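Local atomic coordinates of capsular polysaccharide export system protein KpsC (Thermosulfurimonas dismutans, PDB entry 6MGB), a protein that probably transfers Kdo from CMP-Kdo, as a beta-(2,4) Kdo-transferase, in building the glycolipid anchor of bacterial capsules. Residues Ala195-Val207 with Leu219-Asn231. Sequence-based numbering, arbitrary orientation.
Sequences AEIYVKVHPEVIV and LHRSVKVIREEFN. With C5P (cytidine-5'-monophosphate), chain D.
The ammonium of Lys-200, at the end of strand 196-200, is gripped from several sides: it meets the cytosine of the bound CMP directly, and the loop after strand 224-226 joins in through water. Strand 196-200, helix 203-206 and strand 224-226 form a beta-alpha-beta unit in the Rossmann-like C-terminal half of this GT-B enzyme, with 224-226 the outermost strand of the parallel sheet. Lys-200 NZ donates to Val-201 O at 2.9 Å and to C5P N3 at 3.2 Å. Two waters link it to Phe-230 O; the one that also donates to cytosine O2 is bound only weakly by NZ. The chain bends at chi2 (50°) and chi4 (52°), which turns NZ back to the carbonyl of the next residue. Its CD lies against Ile-226 CG2, with the two side chains at about a right angle. The cytosine amino group N4 gives a weak bond to Lys-200 O, so one residue reads both a donor and an acceptor of the base.

Strand 158-162 pairs with 196-200 on its other side. Four backbone bonds join 196-200 to 224-226, from Lys-224 N to Ile-197 O through Val-201 N to Ile-226 O. The shortest runs from Ile-226 N to Val-199 O, at 2.6 Å and nearly straight (174°).

On the face of Tyr-198, the ring meets Lys-224 obliquely, with CE2 3.3 Å from CD. The ring also packs edge-to-face with Phe-152. Lys-224 NZ forms a long salt bridge with Glu-196 OE2. On the other face Val-199 CG2 touches Val-223 CG1 and Leu-219 CD1.

Past the strand, His-202 N-caps helix 203-206: ND1 accepts from Glu-204 N, while NE2 donates to phosphate O2P at 3.0 Å. Glu-229 OE1 pairs with Arg-143 and lies 3.4 Å from Pro-203 CB, and Pro-203 CD sits 3.4 Å from cytosine C2.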
ATOM      1  N   ALA A 195     -15.027 -20.273 -15.364  1.00 45.44           N
ATOM      2  CA  ALA A 195     -14.266 -19.074 -15.677  1.00 38.04           C
ATOM      3  C   ALA A 195     -12.826 -19.410 -16.041  1.00 35.58           C
ATOM      4  O   ALA A 195     -12.269 -20.418 -15.599  1.00 37.84           O
ATOM      5  CB  ALA A 195     -14.274 -18.105 -14.492  1.00 40.54           C
ATOM      6  N   GLU A 196     -12.228 -18.549 -16.859  1.00 31.25           N
ATOM      7  CA  GLU A 196     -10.789 -18.572 -17.063  1.00 35.97           C
ATOM      8  C   GLU A 196     -10.099 -17.963 -15.850  1.00 37.77           C
ATOM      9  O   GLU A 196     -10.603 -17.012 -15.248  1.00 34.52           O
ATOM     10  CB  GLU A 196     -10.410 -17.797 -18.325  1.00 37.87           C
ATOM     11  CG  GLU A 196     -11.014 -18.363 -19.601  1.00 51.01           C
ATOM     12  CD  GLU A 196     -10.462 -17.707 -20.852  1.00 54.59           C
ATOM     13  OE1 GLU A 196     -10.321 -16.466 -20.865  1.00 64.63           O
ATOM     14  OE2 GLU A 196     -10.164 -18.436 -21.822  1.00 62.21           O
ATOM     15  N   ILE A 197      -8.945 -18.516 -15.491  1.00 33.09           N
ATOM     16  CA  ILE A 197      -8.206 -18.097 -14.306  1.00 28.42           C
ATOM     17  C   ILE A 197      -6.932 -17.402 -14.764  1.00 26.77           C
ATOM     18  O   ILE A 197      -6.114 -17.998 -15.475  1.00 32.31           O
ATOM     19  CB  ILE A 197      -7.886 -19.285 -13.386  1.00 31.98           C
ATOM     20  CG1 ILE A 197      -9.169 -20.036 -13.005  1.00 47.85           C
ATOM     21  CG2 ILE A 197      -7.142 -18.811 -12.142  1.00 28.80           C
ATOM     22  CD1 ILE A 197     -10.245 -19.170 -12.372  1.00 41.36           C
ATOM     23  N   TYR A 198      -6.768 -16.147 -14.357  1.00 27.39           N
ATOM     24  CA  TYR A 198      -5.562 -15.379 -14.632  1.00 25.91           C
ATOM     25  C   TYR A 198      -4.843 -15.052 -13.329  1.00 32.73           C
ATOM     26  O   TYR A 198      -5.479 -14.723 -12.323  1.00 24.79           O
ATOM     27  CB  TYR A 198      -5.889 -14.082 -15.377  1.00 26.99           C
ATOM     28  CG  TYR A 198      -6.364 -14.290 -16.796  1.00 27.22           C
ATOM     29  CD1 TYR A 198      -7.696 -14.566 -17.069  1.00 31.48           C
ATOM     30  CD2 TYR A 198      -5.481 -14.198 -17.865  1.00 26.39           C
ATOM     31  CE1 TYR A 198      -8.135 -14.752 -18.366  1.00 31.83           C
ATOM     32  CE2 TYR A 198      -5.911 -14.384 -19.164  1.00 31.64           C
ATOM     33  CZ  TYR A 198      -7.240 -14.658 -19.409  1.00 32.51           C
ATOM     34  OH  TYR A 198      -7.676 -14.847 -20.701  1.00 44.30           O
ATOM     35  N   VAL A 199      -3.517 -15.147 -13.361  1.00 30.62           N
ATOM     36  CA  VAL A 199      -2.655 -14.787 -12.242  1.00 26.26           C
ATOM     37  C   VAL A 199      -1.731 -13.672 -12.706  1.00 24.40           C
ATOM     38  O   VAL A 199      -1.029 -13.822 -13.713  1.00 31.79           O
ATOM     39  CB  VAL A 199      -1.839 -15.993 -11.739  1.00 30.61           C
ATOM     40  CG1 VAL A 199      -0.844 -15.568 -10.663  1.00 43.24           C
ATOM     41  CG2 VAL A 199      -2.760 -17.082 -11.213  1.00 30.57           C
ATOM     42  N   LYS A 200      -1.721 -12.562 -11.971  1.00 24.26           N
ATOM     43  CA  LYS A 200      -0.866 -11.424 -12.293  1.00 23.89           C
ATOM     44  C   LYS A 200       0.357 -11.466 -11.385  1.00 24.35           C
ATOM     45  O   LYS A 200       0.240 -11.319 -10.163  1.00 22.44           O
ATOM     46  CB  LYS A 200      -1.618 -10.104 -12.142  1.00 27.80           C
ATOM     47  CG  LYS A 200      -0.754  -8.864 -12.374  1.00 34.98           C
ATOM     48  CD  LYS A 200       0.041  -8.969 -13.672  1.00 36.31           C
ATOM     49  CE  LYS A 200       0.721  -7.661 -14.039  1.00 51.27           C
ATOM     50  NZ  LYS A 200       1.540  -7.111 -12.926  1.00 37.15           N
ATOM     51  N   VAL A 201       1.530 -11.667 -11.988  1.00 24.34           N
ATOM     52  CA  VAL A 201       2.775 -11.678 -11.234  1.00 25.74           C
ATOM     53  C   VAL A 201       3.154 -10.255 -10.844  1.00 23.75           C
ATOM     54  O   VAL A 201       2.903  -9.291 -11.581  1.00 24.95           O
ATOM     55  CB  VAL A 201       3.889 -12.348 -12.061  1.00 25.76           C
ATOM     56  CG1 VAL A 201       5.231 -12.255 -11.350  1.00 22.83           C
ATOM     57  CG2 VAL A 201       3.536 -13.806 -12.338  1.00 25.11           C
ATOM     58  N   HIS A 202       3.777 -10.125  -9.676  1.00 22.44           N
ATOM     59  CA  HIS A 202       4.132  -8.815  -9.149  1.00 25.98           C
ATOM     60  C   HIS A 202       5.268  -8.207  -9.974  1.00 26.72           C
ATOM     61  O   HIS A 202       6.180  -8.925 -10.394  1.00 27.76           O
ATOM     62  CB  HIS A 202       4.549  -8.949  -7.682  1.00 24.85           C
ATOM     63  CG  HIS A 202       4.657  -7.648  -6.950  1.00 26.39           C
ATOM     64  ND1 HIS A 202       5.718  -6.786  -7.118  1.00 27.95           N
ATOM     65  CD2 HIS A 202       3.851  -7.076  -6.025  1.00 25.81           C
ATOM     66  CE1 HIS A 202       5.555  -5.732  -6.339  1.00 27.54           C
ATOM     67  NE2 HIS A 202       4.429  -5.883  -5.665  1.00 30.91           N
ATOM     68  N   PRO A 203       5.244  -6.892 -10.224  1.00 28.88           N
ATOM     69  CA  PRO A 203       6.297  -6.303 -11.073  1.00 31.67           C
ATOM     70  C   PRO A 203       7.708  -6.530 -10.558  1.00 37.15           C
ATOM     71  O   PRO A 203       8.624  -6.728 -11.365  1.00 36.15           O
ATOM     72  CB  PRO A 203       5.933  -4.809 -11.098  1.00 35.58           C
ATOM     73  CG  PRO A 203       4.969  -4.607  -9.970  1.00 33.41           C
ATOM     74  CD  PRO A 203       4.228  -5.895  -9.853  1.00 27.13           C
ATOM     75  N   GLU A 204       7.918  -6.497  -9.239  1.00 27.83           N
ATOM     76  CA  GLU A 204       9.251  -6.757  -8.702  1.00 32.14           C
ATOM     77  C   GLU A 204       9.704  -8.180  -8.999  1.00 37.85           C
ATOM     78  O   GLU A 204      10.910  -8.446  -9.066  1.00 34.99           O
ATOM     79  CB  GLU A 204       9.274  -6.494  -7.196  1.00 34.66           C
ATOM     80  CG  GLU A 204       9.193  -5.023  -6.827  1.00 35.19           C
ATOM     81  CD  GLU A 204       9.114  -4.802  -5.329  1.00 49.90           C
ATOM     82  OE1 GLU A 204       9.588  -5.675  -4.573  1.00 59.37           O
ATOM     83  OE2 GLU A 204       8.570  -3.758  -4.908  1.00 45.14           O
ATOM     84  N   VAL A 205       8.760  -9.106  -9.173  1.00 32.65           N
ATOM     85  CA  VAL A 205       9.115 -10.467  -9.557  1.00 27.84           C
ATOM     86  C   VAL A 205       9.365 -10.548 -11.056  1.00 33.50           C
ATOM     87  O   VAL A 205      10.237 -11.296 -11.511  1.00 33.49           O
ATOM     88  CB  VAL A 205       8.016 -11.447  -9.105  1.00 35.02           C
ATOM     89  CG1 VAL A 205       8.270 -12.845  -9.662  1.00 41.20           C
ATOM     90  CG2 VAL A 205       7.946 -11.493  -7.587  1.00 29.94           C
ATOM     91  N   ILE A 206       8.606  -9.786 -11.845  1.00 31.37           N
ATOM     92  CA  ILE A 206       8.825  -9.751 -13.288  1.00 27.78           C
ATOM     93  C   ILE A 206      10.245  -9.288 -13.593  1.00 27.70           C
ATOM     94  O   ILE A 206      10.942  -9.876 -14.428  1.00 36.06           O
ATOM     95  CB  ILE A 206       7.776  -8.848 -13.963  1.00 30.77           C
ATOM     96  CG1 ILE A 206       6.382  -9.468 -13.817  1.00 34.78           C
ATOM     97  CG2 ILE A 206       8.115  -8.629 -15.435  1.00 44.05           C
ATOM     98  CD1 ILE A 206       5.249  -8.599 -14.329  1.00 29.94           C
ATOM     99  N   VAL A 207      10.697  -8.226 -12.917  1.00 36.29           N
ATOM    100  CA  VAL A 207      12.041  -7.696 -13.155  1.00 37.14           C
ATOM    101  C   VAL A 207      13.125  -8.518 -12.477  1.00 52.44           C
ATOM    102  O   VAL A 207      14.299  -8.130 -12.528  1.00 41.27           O
ATOM    103  CB  VAL A 207      12.155  -6.227 -12.697  1.00 43.09           C
ATOM    104  CG1 VAL A 207      11.244  -5.339 -13.534  1.00 47.62           C
ATOM    105  CG2 VAL A 207      11.830  -6.086 -11.216  1.00 45.96           C
ATOM    106  N   LEU A 219       0.867 -24.651 -11.471  1.00 43.95           N
ATOM    107  CA  LEU A 219      -0.582 -24.606 -11.564  1.00 44.19           C
ATOM    108  C   LEU A 219      -1.055 -25.361 -12.800  1.00 41.84           C
ATOM    109  O   LEU A 219      -0.277 -25.694 -13.695  1.00 43.45           O
ATOM    110  CB  LEU A 219      -1.067 -23.153 -11.604  1.00 42.26           C
ATOM    111  CG  LEU A 219      -0.523 -22.249 -10.495  1.00 41.71           C
ATOM    112  CD1 LEU A 219      -0.951 -20.810 -10.726  1.00 40.96           C
ATOM    113  CD2 LEU A 219      -0.975 -22.731  -9.125  1.00 42.25           C
ATOM    114  N   HIS A 220      -2.358 -25.634 -12.836  1.00 44.96           N
ATOM    115  CA  HIS A 220      -2.953 -26.291 -13.992  1.00 47.19           C
ATOM    116  C   HIS A 220      -2.611 -25.517 -15.259  1.00 48.47           C
ATOM    117  O   HIS A 220      -2.569 -24.284 -15.261  1.00 41.31           O
ATOM    118  CB  HIS A 220      -4.472 -26.387 -13.816  1.00 48.58           C
ATOM    119  CG  HIS A 220      -5.133 -27.339 -14.765  1.00 62.84           C
ATOM    120  ND1 HIS A 220      -5.404 -27.015 -16.076  1.00 52.58           N
ATOM    121  CD2 HIS A 220      -5.587 -28.603 -14.589  1.00 56.73           C
ATOM    122  CE1 HIS A 220      -5.990 -28.038 -16.670  1.00 62.05           C
ATOM    123  NE2 HIS A 220      -6.112 -29.015 -15.790  1.00 64.52           N
ATOM    124  N   ARG A 221      -2.355 -26.254 -16.343  1.00 48.59           N
ATOM    125  CA  ARG A 221      -1.906 -25.624 -17.580  1.00 50.10           C
ATOM    126  C   ARG A 221      -2.918 -24.628 -18.130  1.00 42.68           C
ATOM    127  O   ARG A 221      -2.532 -23.715 -18.867  1.00 40.84           O
ATOM    128  CB  ARG A 221      -1.608 -26.692 -18.636  1.00 57.56           C
ATOM    129  CG  ARG A 221      -0.315 -27.469 -18.407  1.00 70.93           C
ATOM    130  CD  ARG A 221       0.895 -26.547 -18.363  1.00 74.90           C
ATOM    131  NE  ARG A 221       2.158 -27.272 -18.479  1.00 78.95           N
ATOM    132  CZ  ARG A 221       3.356 -26.712 -18.340  1.00 81.27           C
ATOM    133  NH1 ARG A 221       3.461 -25.416 -18.073  1.00 81.02           N
ATOM    134  NH2 ARG A 221       4.452 -27.446 -18.464  1.00 80.49           N
ATOM    135  N   SER A 222      -4.200 -24.778 -17.791  1.00 37.89           N
ATOM    136  CA  SER A 222      -5.213 -23.848 -18.273  1.00 34.57           C
ATOM    137  C   SER A 222      -5.131 -22.498 -17.577  1.00 36.34           C
ATOM    138  O   SER A 222      -5.690 -21.520 -18.084  1.00 38.45           O
ATOM    139  CB  SER A 222      -6.608 -24.442 -18.081  1.00 37.72           C
ATOM    140  OG  SER A 222      -6.989 -24.427 -16.716  1.00 42.76           O
ATOM    141  N   VAL A 223      -4.452 -22.422 -16.434  1.00 34.28           N
ATOM    142  CA  VAL A 223      -4.299 -21.153 -15.735  1.00 41.85           C
ATOM    143  C   VAL A 223      -3.298 -20.290 -16.488  1.00 30.57           C
ATOM    144  O   VAL A 223      -2.205 -20.747 -16.849  1.00 30.61           O
ATOM    145  CB  VAL A 223      -3.862 -21.385 -14.281  1.00 37.72           C
ATOM    146  CG1 VAL A 223      -3.641 -20.056 -13.567  1.00 34.49           C
ATOM    147  CG2 VAL A 223      -4.905 -22.219 -13.541  1.00 42.14           C
ATOM    148  N   LYS A 224      -3.666 -19.035 -16.726  1.00 26.33           N
ATOM    149  CA  LYS A 224      -2.851 -18.106 -17.500  1.00 30.19           C
ATOM    150  C   LYS A 224      -2.119 -17.186 -16.530  1.00 23.35           C
ATOM    151  O   LYS A 224      -2.741 -16.360 -15.854  1.00 30.41           O
ATOM    152  CB  LYS A 224      -3.725 -17.325 -18.477  1.00 34.49           C
ATOM    153  CG  LYS A 224      -4.476 -18.239 -19.439  1.00 46.26           C
ATOM    154  CD  LYS A 224      -5.546 -17.509 -20.227  1.00 54.96           C
ATOM    155  CE  LYS A 224      -6.306 -18.464 -21.139  1.00 59.96           C
ATOM    156  NZ  LYS A 224      -6.944 -19.577 -20.379  1.00 68.33           N
ATOM    157  N   VAL A 225      -0.801 -17.342 -16.456  1.00 27.36           N
ATOM    158  CA  VAL A 225       0.040 -16.569 -15.551  1.00 32.90           C
ATOM    159  C   VAL A 225       0.608 -15.398 -16.338  1.00 43.63           C
ATOM    160  O   VAL A 225       1.330 -15.590 -17.323  1.00 29.42           O
ATOM    161  CB  VAL A 225       1.156 -17.435 -14.948  1.00 36.88           C
ATOM    162  CG1 VAL A 225       2.053 -16.606 -14.040  1.00 27.08           C
ATOM    163  CG2 VAL A 225       0.555 -18.599 -14.175  1.00 40.40           C
ATOM    164  N   ILE A 226       0.283 -14.186 -15.900  1.00 28.82           N
ATOM    165  CA  ILE A 226       0.612 -12.972 -16.638  1.00 28.20           C
ATOM    166  C   ILE A 226       1.948 -12.453 -16.121  1.00 32.82           C
ATOM    167  O   ILE A 226       2.066 -12.067 -14.955  1.00 30.19           O
ATOM    168  CB  ILE A 226      -0.490 -11.916 -16.497  1.00 25.96           C
ATOM    169  CG1 ILE A 226      -1.832 -12.481 -16.980  1.00 39.78           C
ATOM    170  CG2 ILE A 226      -0.124 -10.654 -17.279  1.00 27.91           C
ATOM    171  CD1 ILE A 226      -3.016 -11.572 -16.718  1.00 40.79           C
ATOM    172  N   ARG A 227       2.953 -12.440 -16.992  1.00 25.19           N
ATOM    173  CA  ARG A 227       4.262 -11.887 -16.674  1.00 28.05           C
ATOM    174  C   ARG A 227       4.590 -10.673 -17.532  1.00 33.20           C
ATOM    175  O   ARG A 227       5.717 -10.168 -17.475  1.00 32.32           O
ATOM    176  CB  ARG A 227       5.338 -12.962 -16.835  1.00 34.54           C
ATOM    177  CG  ARG A 227       4.939 -14.302 -16.235  1.00 40.34           C
ATOM    178  CD  ARG A 227       6.084 -15.293 -16.270  1.00 44.63           C
ATOM    179  NE  ARG A 227       6.800 -15.342 -14.997  1.00 58.69           N
ATOM    180  CZ  ARG A 227       6.589 -16.246 -14.044  1.00 38.66           C
ATOM    181  NH1 ARG A 227       7.294 -16.196 -12.922  1.00 49.95           N
ATOM    182  NH2 ARG A 227       5.686 -17.206 -14.204  1.00 43.96           N
ATOM    183  N   GLU A 228       3.639 -10.202 -18.336  1.00 29.78           N
ATOM    184  CA  GLU A 228       3.790  -8.927 -19.014  1.00 39.15           C
ATOM    185  C   GLU A 228       3.498  -7.792 -18.042  1.00 40.29           C
ATOM    186  O   GLU A 228       2.641  -7.902 -17.160  1.00 32.37           O
ATOM    187  CB  GLU A 228       2.857  -8.834 -20.223  1.00 41.14           C
ATOM    188  CG  GLU A 228       3.162  -9.844 -21.315  1.00 53.82           C
ATOM    189  CD  GLU A 228       2.343  -9.620 -22.571  1.00 53.46           C
ATOM    190  OE1 GLU A 228       1.629 -10.553 -22.994  1.00 55.56           O
ATOM    191  OE2 GLU A 228       2.414  -8.507 -23.135  1.00 64.65           O
ATOM    192  N   GLU A 229       4.227  -6.693 -18.208  1.00 42.37           N
ATOM    193  CA  GLU A 229       4.160  -5.579 -17.266  1.00 45.18           C
ATOM    194  C   GLU A 229       3.038  -4.624 -17.673  1.00 40.10           C
ATOM    195  O   GLU A 229       3.255  -3.502 -18.134  1.00 40.26           O
ATOM    196  CB  GLU A 229       5.503  -4.872 -17.196  1.00 56.76           C
ATOM    197  CG  GLU A 229       5.637  -3.962 -16.009  1.00 66.50           C
ATOM    198  CD  GLU A 229       7.002  -4.065 -15.383  1.00 78.00           C
ATOM    199  OE1 GLU A 229       7.099  -3.946 -14.144  1.00 73.32           O
ATOM    200  OE2 GLU A 229       7.987  -4.258 -16.126  1.00 75.54           O
ATOM    201  N   PHE A 230       1.814  -5.101 -17.481  1.00 34.88           N
ATOM    202  CA  PHE A 230       0.635  -4.311 -17.789  1.00 39.00           C
ATOM    203  C   PHE A 230       0.394  -3.258 -16.716  1.00 43.01           C
ATOM    204  O   PHE A 230       0.687  -3.462 -15.535  1.00 28.92           O
ATOM    205  CB  PHE A 230      -0.598  -5.208 -17.900  1.00 38.13           C
ATOM    206  CG  PHE A 230      -0.588  -6.112 -19.097  1.00 33.67           C
ATOM    207  CD1 PHE A 230      -0.262  -5.624 -20.351  1.00 36.23           C
ATOM    208  CD2 PHE A 230      -0.907  -7.452 -18.967  1.00 30.76           C
ATOM    209  CE1 PHE A 230      -0.254  -6.455 -21.452  1.00 35.87           C
ATOM    210  CE2 PHE A 230      -0.901  -8.288 -20.064  1.00 37.45           C
ATOM    211  CZ  PHE A 230      -0.574  -7.789 -21.308  1.00 37.60           C
ATOM    212  N   ASN A 231      -0.142  -2.124 -17.143  1.00 30.67           N
ATOM    213  CA  ASN A 231      -0.643  -1.135 -16.204  1.00 31.29           C
ATOM    214  C   ASN A 231      -1.696  -1.801 -15.323  1.00 30.46           C
ATOM    215  O   ASN A 231      -2.695  -2.314 -15.851  1.00 30.27           O
ATOM    216  CB  ASN A 231      -1.232   0.061 -16.949  1.00 35.53           C
ATOM    217  CG  ASN A 231      -1.761   1.132 -16.013  1.00 41.82           C
ATOM    218  OD1 ASN A 231      -2.315   0.830 -14.961  1.00 43.48           O
ATOM    219  ND2 ASN A 231      -1.590   2.392 -16.393  1.00 40.25           N
TER
HETATM  220  O3P C5P D 403       1.085  -4.324  -2.071  1.00 28.48           O
HETATM  221  P   C5P D 403       1.925  -4.825  -3.223  1.00 23.36           P
HETATM  222  O1P C5P D 403       1.557  -6.278  -3.506  1.00 25.25           O
HETATM  223  O2P C5P D 403       3.434  -4.717  -3.116  1.00 24.71           O
HETATM  224  O5' C5P D 403       1.464  -3.978  -4.488  1.00 28.26           O
HETATM  225  C5' C5P D 403       2.011  -2.698  -4.764  1.00 26.06           C
HETATM  226  C4' C5P D 403       1.500  -2.175  -6.082  1.00 25.17           C
HETATM  227  O4' C5P D 403       2.129  -2.914  -7.161  1.00 26.94           O
HETATM  228  C3' C5P D 403       0.008  -2.358  -6.322  1.00 27.41           C
HETATM  229  O3' C5P D 403      -0.768  -1.323  -5.744  1.00 26.76           O
HETATM  230  C2' C5P D 403      -0.090  -2.409  -7.842  1.00 27.54           C
HETATM  231  O2' C5P D 403      -0.078  -1.103  -8.403  1.00 27.00           O
HETATM  232  C1' C5P D 403       1.211  -3.120  -8.214  1.00 29.63           C
HETATM  233  N1  C5P D 403       1.017  -4.580  -8.384  1.00 25.33           N
HETATM  234  C2  C5P D 403       0.903  -5.175  -9.754  1.00 31.77           C
HETATM  235  N3  C5P D 403       0.707  -6.659  -9.914  1.00 28.07           N
HETATM  236  C4  C5P D 403       0.631  -7.527  -8.743  1.00 24.42           C
HETATM  237  C5  C5P D 403       0.744  -6.934  -7.380  1.00 23.07           C
HETATM  238  C6  C5P D 403       0.941  -5.451  -7.221  1.00 21.83           C
HETATM  239  O2  C5P D 403       0.964  -4.478 -10.706  1.00 29.72           O
HETATM  240  N4  C5P D 403       0.438  -8.966  -8.898  1.00 27.17           N
HETATM  241  O   HOH W   1      -8.209 -20.928 -16.818  1.00 39.38           O
HETATM  242  O   HOH W   2       2.639  -4.620 -14.087  1.00 35.30           O
HETATM  243  O   HOH W   3      -0.457  -4.957 -13.118  1.00 38.63           O